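Local structure of thioredoxin domain-containing protein (3U5R) at residues K57-L62 against G92-A97; L76-L81 against Y121-P126; T27-I32 against V196-C201; I67-P72 against P107-E112. The protein is of unknown function but, as a thioredoxin-fold member of the AhpC/TSA family, probably has antioxidant or oxidoreductase activity. All coordinates share one frame; numbering follows the deposited sequence.

Contact 1: residues K57-L62 against G92-A97; sequences KDSPAL and GLAVVA
L62 lays its CD1 branch across the neighbouring strand, over A94 and toward V96. Its CG stands anti to the backbone N (chi1 164°), which turns the branch along the sheet face and across to those two residues. CD1 lies 3.8 Å from A94 CB and 4.0 Å from V96 CG1. On the other face A61 and L93 meet, with A61 CB 3.7 Å from L93 CD1. S59 joins the L62 face before its strand begins, and S59 OG rests 3.5 Å from A94 CB.

The strands run parallel. Both backbone polar atoms of A61 are used: A61 N donates to G92 O at 3.1 Å, and A61 O accepts from A94 N at 2.8 Å. Both bonds are nearly straight.

P60 closes the start of the pair. Its CD and CG rest on the G92 carbonyl oxygen, with P60 CD 3.2 Å from G92 O. G92 has positive phi, which favours glycine, and a beta carbon there would run into the proline ring. With P60 cut back to an alanine, the G92 carbonyl would probably lose its cover and the turn before the strand would move more freely.

The contact pairs the starts of the two strands of a beta-alpha-beta crossover, in which helix 78-88 lies between two adjacent parallel strands, 61-66 and 93-99. F84 and Y88 of that helix pack on L93. V185 and L186 of helix 176-186 pack on A61. Strand 146-150 flanks L62, and strand 127-129 flanks V96 from the far side.

Contact 2: residues L76-L81 against Y121-P126; sequences LIREAL and YGYGFP
R78 lays its guanidinium flat on the ring of Y121. The two planes are 16° apart, and R78 CZ is 3.7 Å from the ring centroid, a cation-pi stack. The aliphatic part shares the same face: R78 CD sits 3.3 Å from the Y121 centroid, over its centre, in a CH-pi contact. R78 NH1 is close to Y121 OH, but the angle is too poor for a hydrogen bond.

Y123 comes at R78 from another side, with Y123 OH 3.4 Å from R78 CG. The ring edge of Y123 faces R78 O. One turn on, L81 CG meets F125 CZ at 4.1 Å, the two side chains crossing at about a right angle.

The arginine chain bends at chi2 and again at chi3 (-79°), which folds it over Y121. Y121 ends helix 111-121, and G122 with positive phi turns the chain away. F125 CZ lies over one face of the Y123 ring, and F125 also packs on A85 and V95. The loop is thus fitted against the start of helix 78-88.

Without the ring, as with a serine in place of Y121, the guanidinium is likely to lose its stacking partner and the arginine chain to be set free to turn.

No hydrogen bond crosses between the segments. The positive charge is probably stabilised in part by the pi electrons of Y121; the ion pair of R78 NH2 with E117 is long and weak.

Contact 3: residues T27-I32 against V196-C201; sequences TQSNSI and VPSIGC
T27 and Q28 pair with G200 and I199 as an antiparallel beta ladder. It joins the N-terminal end of the modelled chain to strand 199-202, the middle strand of a small three-stranded sheet. Strand 27-28 is outermost on one side, and strand 143-144 lies on the other.

T27 and G200 form the hydrogen-bonded pair. T27 N donates to G200 O and G200 N donates to T27 O, both at 2.9 Å. Q28 and I199 form the non-hydrogen-bonded pair. Beyond them S29 N donates to S198 O at 2.9 Å. That carbonyl also takes a CA-H...O contact from Q28 CA at 3.2 Å.

On the Q28 and I199 face, I199 CD1 reaches to 3.4 Å from Q28 CG, the two side chains crossing at a slant. The rest of the Q28 chain is extended and lies beside P197, with Q28 OE1 4.0 Å from P197 CG.

S29 carries its OG between the backbone N and the carbonyl carbon (chi1 47°), turned toward the opposite backbone. There it meets S198 N at 3.0 Å. D146 and H159 pack against S29 from the central sheet.

The chemistry is mainly that of backbones. Two buried serines add to it: S29 OG accepts a weak hydrogen bond from the S198 amide, while S198 OG is hydrogen-bonded to P145 O.

Contact 4: residues I67-P72 against P107-E112; sequences ISNRCP and PEETLE
E109 bends at chi2 (-71°) and folds its carboxylate back toward S68 and N69. S68 meets it with OG turned anti to its own backbone N (chi1 151°). S68 starts an ST turn and ST motif in the loop between strand 61-66 and helix 72-75. In the thioredoxin fold this is where redox members carry their active-site cysteine; C71 stands here at the helix N-cap, though no role is established for it.

The carboxylate grips the loop with both oxygens, each through its syn lone pair. S68 OG donates to E109 OE2 at 2.6 Å, and N69 N donates to E109 OE1 at 2.8 Å. S68 OG also accepts from R70 N at 3.1 Å and from C71 N at 3.0 Å. One hydroxyl thus has three partners, which probably holds the S68-C71 turn in shape. N99 supplies a further bond to E109 OE1 and is likely to hold the carboxylate in place.

On the outer side R70 crosses E108, with R70 CB 3.9 Å from E108 CG. Their charges are opposite, but R70 NE and E108 OE2 are 4.6 Å apart, beyond a salt bridge.

The N69 amide is held at both ends. N69 OD1 is bonded to Y127 OH. N69 ND2 donates to E108 O at 2.9 Å, and that oxygen lies only 5° out of the amide plane.

Overall arrangement
From the N terminus, residues 27-32 open contact 3, which closes only at 196-201. The other three contacts nest inside that loop. Strand 61-66 starts contact 1, the next loop starts contact 4, and helix 78-88 starts contact 2. They close in the same order, at 92-97, 107-112 and 121-126, so each crosses the other two. Together they tie the central sheet to helices 78-88 and 111-121 and to the loop around C71. Contacts 1 and 2 touch through a probable hydrogen bond from A97 N to P126 O. Contacts 3 and 4 meet where C201 packs on C71, while contact 3 stays about 12 Å from contact 1 at the nearest atoms.

Contact 1: residues K57-L62 against G92-A97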
loop_
_atom_site.group_PDB
_atom_site.type_symbol
_atom_site.label_atom_id
_atom_site.label_comp_id
_atom_site.label_asym_id
_atom_site.label_seq_id
_atom_site.Cartn_x
_atom_site.Cartn_y
_atom_site.Cartn_z
ATOM N N LYS A 57 7.870 -13.830 -3.990
ATOM C CA LYS A 57 9.345 -13.852 -4.136
ATOM C C LYS A 57 9.824 -13.693 -5.594
ATOM O O LYS A 57 10.891 -13.137 -5.880
ATOM C CB LYS A 57 9.885 -15.150 -3.501
ATOM C CG LYS A 57 11.431 -15.315 -3.480
ATOM C CD LYS A 57 11.896 -16.756 -3.013
ATOM C CE LYS A 57 11.418 -17.909 -3.992
ATOM N NZ LYS A 57 10.124 -18.602 -3.592
ATOM N N ASP A 58 9.043 -14.175 -6.531
ATOM C CA ASP A 58 9.461 -14.105 -7.910
ATOM C C ASP A 58 9.252 -12.737 -8.577
ATOM O O ASP A 58 9.716 -12.566 -9.680
ATOM C CB ASP A 58 8.749 -15.186 -8.713
ATOM C CG ASP A 58 9.189 -16.615 -8.290
ATOM O OD1 ASP A 58 10.349 -16.819 -7.794
ATOM O OD2 ASP A 58 8.341 -17.532 -8.424
ATOM N N SER A 59 8.563 -11.778 -7.930
ATOM C CA SER A 59 8.373 -10.466 -8.517
ATOM C C SER A 59 9.542 -9.566 -8.138
ATOM O O SER A 59 9.786 -9.360 -6.953
ATOM C CB SER A 59 7.069 -9.819 -8.048
ATOM O OG SER A 59 5.965 -10.647 -8.380
ATOM N N PRO A 60 10.278 -9.013 -9.133
ATOM C CA PRO A 60 11.426 -8.131 -8.789
ATOM C C PRO A 60 11.002 -6.874 -8.046
ATOM O O PRO A 60 11.768 -6.373 -7.187
ATOM C CB PRO A 60 12.065 -7.798 -10.163
ATOM C CG PRO A 60 10.862 -8.090 -11.206
ATOM C CD PRO A 60 10.166 -9.276 -10.579
ATOM N N ALA A 61 9.784 -6.344 -8.289
ATOM C CA ALA A 61 9.336 -5.220 -7.455
ATOM C C ALA A 61 8.161 -5.598 -6.581
ATOM O O ALA A 61 7.226 -6.306 -7.050
ATOM C CB ALA A 61 8.960 -3.941 -8.331
ATOM N N LEU A 62 8.127 -5.064 -5.344
ATOM C CA LEU A 62 7.036 -5.376 -4.435
ATOM C C LEU A 62 6.556 -4.097 -3.774
ATOM O O LEU A 62 7.361 -3.356 -3.129
ATOM C CB LEU A 62 7.439 -6.428 -3.368
ATOM C CG LEU A 62 6.465 -6.499 -2.170
ATOM C CD1 LEU A 62 5.199 -7.290 -2.613
ATOM C CD2 LEU A 62 7.087 -7.215 -0.947
ATOM N N GLY A 92 6.276 -7.558 -13.544
ATOM C CA GLY A 92 7.205 -7.912 -12.498
ATOM C C GLY A 92 6.917 -7.169 -11.198
ATOM O O GLY A 92 7.636 -7.360 -10.245
ATOM N N LEU A 93 5.804 -6.418 -11.126
ATOM C CA LEU A 93 5.390 -5.817 -9.859
ATOM C C LEU A 93 4.359 -6.698 -9.115
ATOM O O LEU A 93 3.355 -7.098 -9.724
ATOM C CB LEU A 93 4.760 -4.464 -10.137
ATOM C CG LEU A 93 4.169 -3.850 -8.900
ATOM C CD1 LEU A 93 5.339 -3.294 -8.062
ATOM C CD2 LEU A 93 3.234 -2.760 -9.312
ATOM N N ALA A 94 4.625 -7.017 -7.849
ATOM C CA ALA A 94 3.642 -7.559 -6.943
ATOM C C ALA A 94 3.108 -6.427 -6.077
ATOM O O ALA A 94 3.884 -5.600 -5.596
ATOM C CB ALA A 94 4.262 -8.644 -6.051
ATOM N N VAL A 95 1.798 -6.379 -5.867
ATOM C CA VAL A 95 1.196 -5.399 -4.954
ATOM C C VAL A 95 0.525 -6.118 -3.852
ATOM O O VAL A 95 -0.227 -7.094 -4.068
ATOM C CB VAL A 95 0.149 -4.465 -5.657
ATOM C CG1 VAL A 95 -0.575 -3.553 -4.649
ATOM C CG2 VAL A 95 0.824 -3.604 -6.778
ATOM N N VAL A 96 0.776 -5.683 -2.608
ATOM C CA VAL A 96 0.005 -6.239 -1.481
ATOM C C VAL A 96 -0.559 -5.093 -0.747
ATOM O O VAL A 96 0.238 -4.238 -0.291
ATOM C CB VAL A 96 0.866 -7.104 -0.542
ATOM C CG1 VAL A 96 2.161 -6.386 -0.196
ATOM C CG2 VAL A 96 0.090 -7.457 0.718
ATOM N N ALA A 97 -1.885 -5.087 -0.540
ATOM C CA ALA A 97 -2.511 -4.071 0.276
ATOM C C ALA A 97 -2.917 -4.575 1.631
ATOM O O ALA A 97 -3.335 -5.709 1.739
ATOM C CB ALA A 97 -3.772 -3.491 -0.459
#

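Contact 2: residues L76-L81 against Y121-P126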
loop_
_atom_site.group_PDB
_atom_site.type_symbol
_atom_site.label_atom_id
_atom_site.label_comp_id
_atom_site.label_asym_id
_atom_site.label_seq_id
_atom_site.Cartn_x
_atom_site.Cartn_y
_atom_site.Cartn_z
ATOM N N LEU A 76 -10.099 8.739 -2.962
ATOM C CA LEU A 76 -9.529 9.452 -4.114
ATOM C C LEU A 76 -8.774 8.582 -5.173
ATOM O O LEU A 76 -8.903 8.820 -6.393
ATOM C CB LEU A 76 -8.591 10.558 -3.617
ATOM C CG LEU A 76 -7.958 11.414 -4.702
ATOM C CD1 LEU A 76 -8.920 12.460 -5.336
ATOM C CD2 LEU A 76 -6.761 12.104 -4.067
ATOM N N ILE A 77 -7.959 7.609 -4.750
ATOM C CA ILE A 77 -7.039 6.953 -5.669
ATOM C C ILE A 77 -7.454 5.487 -5.884
ATOM O O ILE A 77 -6.731 4.697 -6.464
ATOM C CB ILE A 77 -5.626 6.950 -5.097
ATOM C CG1 ILE A 77 -5.668 6.209 -3.736
ATOM C CG2 ILE A 77 -5.113 8.357 -4.914
ATOM C CD1 ILE A 77 -4.282 5.968 -3.180
ATOM N N ARG A 78 -8.583 5.065 -5.383
ATOM C CA ARG A 78 -8.919 3.671 -5.410
ATOM C C ARG A 78 -9.071 3.061 -6.818
ATOM O O ARG A 78 -8.526 2.038 -7.110
ATOM C CB ARG A 78 -10.071 3.413 -4.460
ATOM C CG ARG A 78 -11.083 2.471 -4.825
ATOM C CD ARG A 78 -12.463 3.036 -4.461
ATOM N NE ARG A 78 -12.815 2.916 -3.074
ATOM C CZ ARG A 78 -13.884 3.431 -2.511
ATOM N NH1 ARG A 78 -14.729 4.169 -3.183
ATOM N NH2 ARG A 78 -14.086 3.215 -1.247
ATOM N N GLU A 79 -9.737 3.767 -7.687
ATOM C CA GLU A 79 -9.839 3.327 -9.044
ATOM C C GLU A 79 -8.448 3.287 -9.736
ATOM O O GLU A 79 -8.149 2.408 -10.441
ATOM C CB GLU A 79 -10.829 4.196 -9.779
ATOM C CG GLU A 79 -12.263 4.054 -9.288
ATOM C CD GLU A 79 -12.584 4.818 -7.973
ATOM O OE1 GLU A 79 -11.780 5.650 -7.477
ATOM O OE2 GLU A 79 -13.689 4.557 -7.429
ATOM N N ALA A 80 -7.642 4.294 -9.498
ATOM C CA ALA A 80 -6.314 4.393 -10.021
ATOM C C ALA A 80 -5.390 3.319 -9.504
ATOM O O ALA A 80 -4.614 2.844 -10.194
ATOM C CB ALA A 80 -5.766 5.690 -9.788
ATOM N N LEU A 81 -5.534 2.961 -8.272
ATOM C CA LEU A 81 -4.680 1.941 -7.714
ATOM C C LEU A 81 -4.978 0.571 -8.342
ATOM O O LEU A 81 -4.065 -0.218 -8.611
ATOM C CB LEU A 81 -4.934 1.891 -6.221
ATOM C CG LEU A 81 -4.155 0.848 -5.403
ATOM C CD1 LEU A 81 -2.646 1.098 -5.619
ATOM C CD2 LEU A 81 -4.540 1.040 -3.884
ATOM N N TYR A 121 -14.370 -2.734 -6.275
ATOM C CA TYR A 121 -13.434 -1.884 -7.003
ATOM C C TYR A 121 -12.467 -2.638 -7.920
ATOM O O TYR A 121 -11.585 -2.021 -8.511
ATOM C CB TYR A 121 -12.737 -0.889 -6.046
ATOM C CG TYR A 121 -13.763 -0.041 -5.387
ATOM C CD1 TYR A 121 -14.375 1.005 -6.099
ATOM C CD2 TYR A 121 -14.204 -0.324 -4.112
ATOM C CE1 TYR A 121 -15.396 1.754 -5.539
ATOM C CE2 TYR A 121 -15.202 0.425 -3.529
ATOM C CZ TYR A 121 -15.794 1.479 -4.264
ATOM O OH TYR A 121 -16.782 2.249 -3.713
ATOM N N GLY A 122 -12.644 -3.945 -8.045
ATOM C CA GLY A 122 -11.878 -4.739 -9.028
ATOM C C GLY A 122 -10.384 -4.889 -8.627
ATOM O O GLY A 122 -9.493 -4.908 -9.481
ATOM N N TYR A 123 -10.109 -4.983 -7.328
ATOM C CA TYR A 123 -8.689 -5.071 -6.909
ATOM C C TYR A 123 -8.133 -6.434 -7.348
ATOM O O TYR A 123 -8.570 -7.455 -6.822
ATOM C CB TYR A 123 -8.643 -4.970 -5.362
ATOM C CG TYR A 123 -8.850 -3.582 -4.765
ATOM C CD1 TYR A 123 -8.835 -2.414 -5.568
ATOM C CD2 TYR A 123 -8.952 -3.427 -3.417
ATOM C CE1 TYR A 123 -8.922 -1.113 -4.997
ATOM C CE2 TYR A 123 -9.091 -2.129 -2.818
ATOM C CZ TYR A 123 -9.080 -0.993 -3.611
ATOM O OH TYR A 123 -9.206 0.255 -2.994
ATOM N N GLY A 124 -7.179 -6.450 -8.270
ATOM C CA GLY A 124 -6.527 -7.686 -8.647
ATOM C C GLY A 124 -5.449 -8.174 -7.650
ATOM O O GLY A 124 -5.025 -9.330 -7.692
ATOM N N PHE A 125 -5.018 -7.310 -6.760
ATOM C CA PHE A 125 -3.901 -7.641 -5.813
ATOM C C PHE A 125 -4.503 -8.168 -4.503
ATOM O O PHE A 125 -5.670 -7.883 -4.183
ATOM C CB PHE A 125 -3.104 -6.379 -5.496
ATOM C CG PHE A 125 -3.979 -5.182 -5.226
ATOM C CD1 PHE A 125 -4.295 -4.308 -6.235
ATOM C CD2 PHE A 125 -4.477 -4.943 -3.944
ATOM C CE1 PHE A 125 -5.096 -3.157 -5.999
ATOM C CE2 PHE A 125 -5.278 -3.772 -3.662
ATOM C CZ PHE A 125 -5.624 -2.900 -4.731
ATOM N N PRO A 126 -3.724 -8.949 -3.758
ATOM C CA PRO A 126 -4.289 -9.327 -2.479
ATOM C C PRO A 126 -4.504 -8.096 -1.518
ATOM O O PRO A 126 -3.629 -7.214 -1.397
ATOM C CB PRO A 126 -3.246 -10.325 -1.929
ATOM C CG PRO A 126 -1.901 -9.895 -2.681
ATOM C CD PRO A 126 -2.418 -9.598 -4.049
#

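Contact 3: residues T27-I32 against V196-C201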
loop_
_atom_site.group_PDB
_atom_site.type_symbol
_atom_site.label_atom_id
_atom_site.label_comp_id
_atom_site.label_asym_id
_atom_site.label_seq_id
_atom_site.Cartn_x
_atom_site.Cartn_y
_atom_site.Cartn_z
ATOM N N THR A 27 -2.368 12.741 8.929
ATOM C CA THR A 27 -0.901 12.796 9.169
ATOM C C THR A 27 -0.169 12.416 7.908
ATOM O O THR A 27 -0.757 11.808 6.995
ATOM C CB THR A 27 -0.314 11.735 10.148
ATOM O OG1 THR A 27 -1.291 10.792 10.565
ATOM C CG2 THR A 27 0.538 12.356 11.316
ATOM N N GLN A 28 1.114 12.775 7.890
ATOM C CA GLN A 28 2.061 12.390 6.858
ATOM C C GLN A 28 2.664 11.047 7.187
ATOM O O GLN A 28 2.811 10.697 8.358
ATOM C CB GLN A 28 3.254 13.360 6.785
ATOM C CG GLN A 28 2.936 14.802 6.610
ATOM C CD GLN A 28 4.162 15.608 6.113
ATOM O OE1 GLN A 28 5.316 15.294 6.455
ATOM N NE2 GLN A 28 3.906 16.625 5.280
ATOM N N SER A 29 3.119 10.346 6.160
ATOM C CA SER A 29 3.855 9.105 6.375
ATOM C C SER A 29 5.135 9.475 7.171
ATOM O O SER A 29 5.564 10.653 7.150
ATOM C CB SER A 29 4.200 8.450 5.056
ATOM O OG SER A 29 4.739 9.398 4.145
ATOM N N ASN A 30 5.684 8.496 7.879
ATOM C CA ASN A 30 6.982 8.629 8.545
ATOM C C ASN A 30 8.186 8.746 7.609
ATOM O O ASN A 30 8.116 8.312 6.454
ATOM C CB ASN A 30 7.198 7.457 9.500
ATOM C CG ASN A 30 6.247 7.498 10.721
ATOM O OD1 ASN A 30 5.932 8.582 11.241
ATOM N ND2 ASN A 30 5.845 6.316 11.218
ATOM N N SER A 31 9.302 9.316 8.115
ATOM C CA SER A 31 10.619 9.272 7.429
ATOM C C SER A 31 11.284 7.967 7.723
ATOM O O SER A 31 11.888 7.764 8.781
ATOM C CB SER A 31 11.571 10.341 7.914
ATOM O OG SER A 31 10.876 11.562 7.860
ATOM N N ILE A 32 11.182 7.073 6.788
ATOM C CA ILE A 32 11.725 5.759 6.977
ATOM C C ILE A 32 12.946 5.761 6.108
ATOM O O ILE A 32 12.910 6.211 4.943
ATOM C CB ILE A 32 10.729 4.678 6.480
ATOM C CG1 ILE A 32 9.352 4.832 7.178
ATOM C CG2 ILE A 32 11.339 3.286 6.643
ATOM C CD1 ILE A 32 9.268 4.176 8.576
ATOM N N VAL A 196 8.008 12.751 -2.036
ATOM C CA VAL A 196 7.095 13.517 -1.156
ATOM C C VAL A 196 6.331 12.572 -0.251
ATOM O O VAL A 196 5.776 11.592 -0.733
ATOM C CB VAL A 196 6.132 14.300 -2.020
ATOM C CG1 VAL A 196 5.134 15.119 -1.118
ATOM C CG2 VAL A 196 6.975 15.198 -3.072
ATOM N N PRO A 197 6.243 12.881 1.042
ATOM C CA PRO A 197 5.529 11.996 1.950
ATOM C C PRO A 197 4.028 11.893 1.580
ATOM O O PRO A 197 3.457 12.888 1.154
ATOM C CB PRO A 197 5.663 12.673 3.323
ATOM C CG PRO A 197 6.882 13.639 3.174
ATOM C CD PRO A 197 6.980 13.996 1.718
ATOM N N SER A 198 3.392 10.722 1.768
ATOM C CA SER A 198 1.958 10.697 1.501
ATOM C C SER A 198 1.284 11.336 2.692
ATOM O O SER A 198 1.874 11.478 3.768
ATOM C CB SER A 198 1.430 9.255 1.323
ATOM O OG SER A 198 1.747 8.497 2.476
ATOM N N ILE A 199 0.027 11.693 2.495
ATOM C CA ILE A 199 -0.822 12.256 3.527
ATOM C C ILE A 199 -2.049 11.433 3.563
ATOM O O ILE A 199 -2.572 11.060 2.502
ATOM C CB ILE A 199 -1.274 13.639 3.115
ATOM C CG1 ILE A 199 -0.044 14.529 2.944
ATOM C CG2 ILE A 199 -2.281 14.241 4.191
ATOM C CD1 ILE A 199 0.497 15.083 4.240
ATOM N N GLY A 200 -2.535 11.131 4.759
ATOM C CA GLY A 200 -3.893 10.531 4.841
ATOM C C GLY A 200 -4.502 10.568 6.232
ATOM O O GLY A 200 -3.991 11.215 7.111
ATOM N N CYS A 201 -5.562 9.799 6.444
ATOM C CA CYS A 201 -6.060 9.558 7.750
ATOM C C CYS A 201 -5.052 8.741 8.532
ATOM O O CYS A 201 -4.498 7.778 7.981
ATOM C CB CYS A 201 -7.334 8.749 7.602
ATOM S SG CYS A 201 -8.647 9.846 6.807
#

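Contact 4: residues I67-P72 against P107-E112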
loop_
_atom_site.group_PDB
_atom_site.type_symbol
_atom_site.label_atom_id
_atom_site.label_comp_id
_atom_site.label_asym_id
_atom_site.label_seq_id
_atom_site.Cartn_x
_atom_site.Cartn_y
_atom_site.Cartn_z
ATOM N N ILE A 67 -3.809 0.716 3.311
ATOM C CA ILE A 67 -4.944 1.500 2.881
ATOM C C ILE A 67 -6.144 1.289 3.835
ATOM O O ILE A 67 -5.998 0.710 4.902
ATOM C CB ILE A 67 -5.303 1.183 1.398
ATOM C CG1 ILE A 67 -5.647 -0.297 1.202
ATOM C CG2 ILE A 67 -4.176 1.520 0.500
ATOM C CD1 ILE A 67 -6.202 -0.515 -0.199
ATOM N N SER A 68 -7.326 1.717 3.411
ATOM C CA SER A 68 -8.491 1.760 4.245
ATOM C C SER A 68 -9.709 1.669 3.255
ATOM O O SER A 68 -9.555 1.931 2.046
ATOM C CB SER A 68 -8.521 3.102 5.017
ATOM O OG SER A 68 -9.861 3.508 5.315
ATOM N N ASN A 69 -10.856 1.233 3.759
ATOM C CA ASN A 69 -12.076 1.192 2.966
ATOM C C ASN A 69 -12.844 2.529 2.908
ATOM O O ASN A 69 -13.689 2.692 2.013
ATOM C CB ASN A 69 -13.037 0.103 3.515
ATOM C CG ASN A 69 -12.429 -1.298 3.392
ATOM O OD1 ASN A 69 -11.625 -1.560 2.450
ATOM N ND2 ASN A 69 -12.727 -2.161 4.350
ATOM N N ARG A 70 -12.588 3.450 3.828
ATOM C CA ARG A 70 -13.373 4.683 3.882
ATOM C C ARG A 70 -12.584 5.989 3.989
ATOM O O ARG A 70 -13.139 7.052 3.716
ATOM C CB ARG A 70 -14.424 4.617 5.016
ATOM C CG ARG A 70 -15.567 5.729 4.899
ATOM C CD ARG A 70 -17.025 5.229 5.285
ATOM N NE ARG A 70 -17.963 6.322 5.660
ATOM C CZ ARG A 70 -18.648 7.114 4.809
ATOM N NH1 ARG A 70 -18.527 6.972 3.488
ATOM N NH2 ARG A 70 -19.471 8.066 5.278
ATOM N N CYS A 71 -11.305 5.935 4.351
ATOM C CA CYS A 71 -10.470 7.140 4.309
ATOM C C CYS A 71 -10.601 7.943 2.942
ATOM O O CYS A 71 -10.368 7.392 1.889
ATOM C CB CYS A 71 -8.986 6.730 4.552
ATOM S SG CYS A 71 -7.879 8.124 4.212
ATOM N N PRO A 72 -10.994 9.260 2.951
ATOM C CA PRO A 72 -11.078 10.099 1.704
ATOM C C PRO A 72 -9.809 10.144 0.879
ATOM O O PRO A 72 -9.852 10.228 -0.366
ATOM C CB PRO A 72 -11.374 11.513 2.214
ATOM C CG PRO A 72 -11.989 11.290 3.566
ATOM C CD PRO A 72 -11.368 10.043 4.151
ATOM N N PRO A 107 -16.168 -0.130 11.928
ATOM C CA PRO A 107 -16.798 -1.356 11.389
ATOM C C PRO A 107 -16.681 -1.444 9.892
ATOM O O PRO A 107 -16.838 -2.493 9.334
ATOM C CB PRO A 107 -18.327 -1.178 11.740
ATOM C CG PRO A 107 -18.371 -0.171 12.743
ATOM C CD PRO A 107 -17.152 0.733 12.613
ATOM N N GLU A 108 -16.502 -0.325 9.219
ATOM C CA GLU A 108 -16.343 -0.340 7.765
ATOM C C GLU A 108 -14.954 -0.953 7.355
ATOM O O GLU A 108 -14.716 -1.217 6.176
ATOM C CB GLU A 108 -16.526 1.077 7.225
ATOM C CG GLU A 108 -15.477 2.042 7.784
ATOM C CD GLU A 108 -15.943 2.941 8.997
ATOM O OE1 GLU A 108 -16.518 2.424 10.001
ATOM O OE2 GLU A 108 -15.639 4.178 8.949
ATOM N N GLU A 109 -14.097 -1.237 8.354
ATOM C CA GLU A 109 -12.703 -1.759 8.159
ATOM C C GLU A 109 -12.572 -3.253 8.467
ATOM O O GLU A 109 -11.456 -3.807 8.488
ATOM C CB GLU A 109 -11.689 -0.975 9.018
ATOM C CG GLU A 109 -11.752 0.539 8.809
ATOM C CD GLU A 109 -11.206 1.027 7.439
ATOM O OE1 GLU A 109 -11.351 0.336 6.408
ATOM O OE2 GLU A 109 -10.646 2.156 7.381
ATOM N N THR A 110 -13.692 -3.955 8.629
ATOM C CA THR A 110 -13.613 -5.420 8.852
ATOM C C THR A 110 -13.031 -6.215 7.636
ATOM O O THR A 110 -13.097 -5.804 6.453
ATOM C CB THR A 110 -14.981 -5.996 9.186
ATOM O OG1 THR A 110 -15.811 -5.833 8.045
ATOM C CG2 THR A 110 -15.628 -5.314 10.408
ATOM N N LEU A 111 -12.468 -7.380 7.938
ATOM C CA LEU A 111 -12.015 -8.305 6.909
ATOM C C LEU A 111 -13.164 -8.557 5.883
ATOM O O LEU A 111 -12.972 -8.558 4.655
ATOM C CB LEU A 111 -11.577 -9.631 7.608
ATOM C CG LEU A 111 -11.080 -10.713 6.616
ATOM C CD1 LEU A 111 -10.042 -10.088 5.659
ATOM C CD2 LEU A 111 -10.508 -11.899 7.343
ATOM N N GLU A 112 -14.387 -8.687 6.367
ATOM C CA GLU A 112 -15.518 -8.903 5.496
ATOM C C GLU A 112 -15.698 -7.725 4.525
ATOM O O GLU A 112 -15.884 -7.940 3.381
ATOM C CB GLU A 112 -16.773 -9.119 6.352
ATOM C CG GLU A 112 -18.019 -9.452 5.647
ATOM C CD GLU A 112 -18.635 -8.266 4.996
ATOM O OE1 GLU A 112 -18.779 -7.227 5.639
ATOM O OE2 GLU A 112 -18.934 -8.349 3.809
#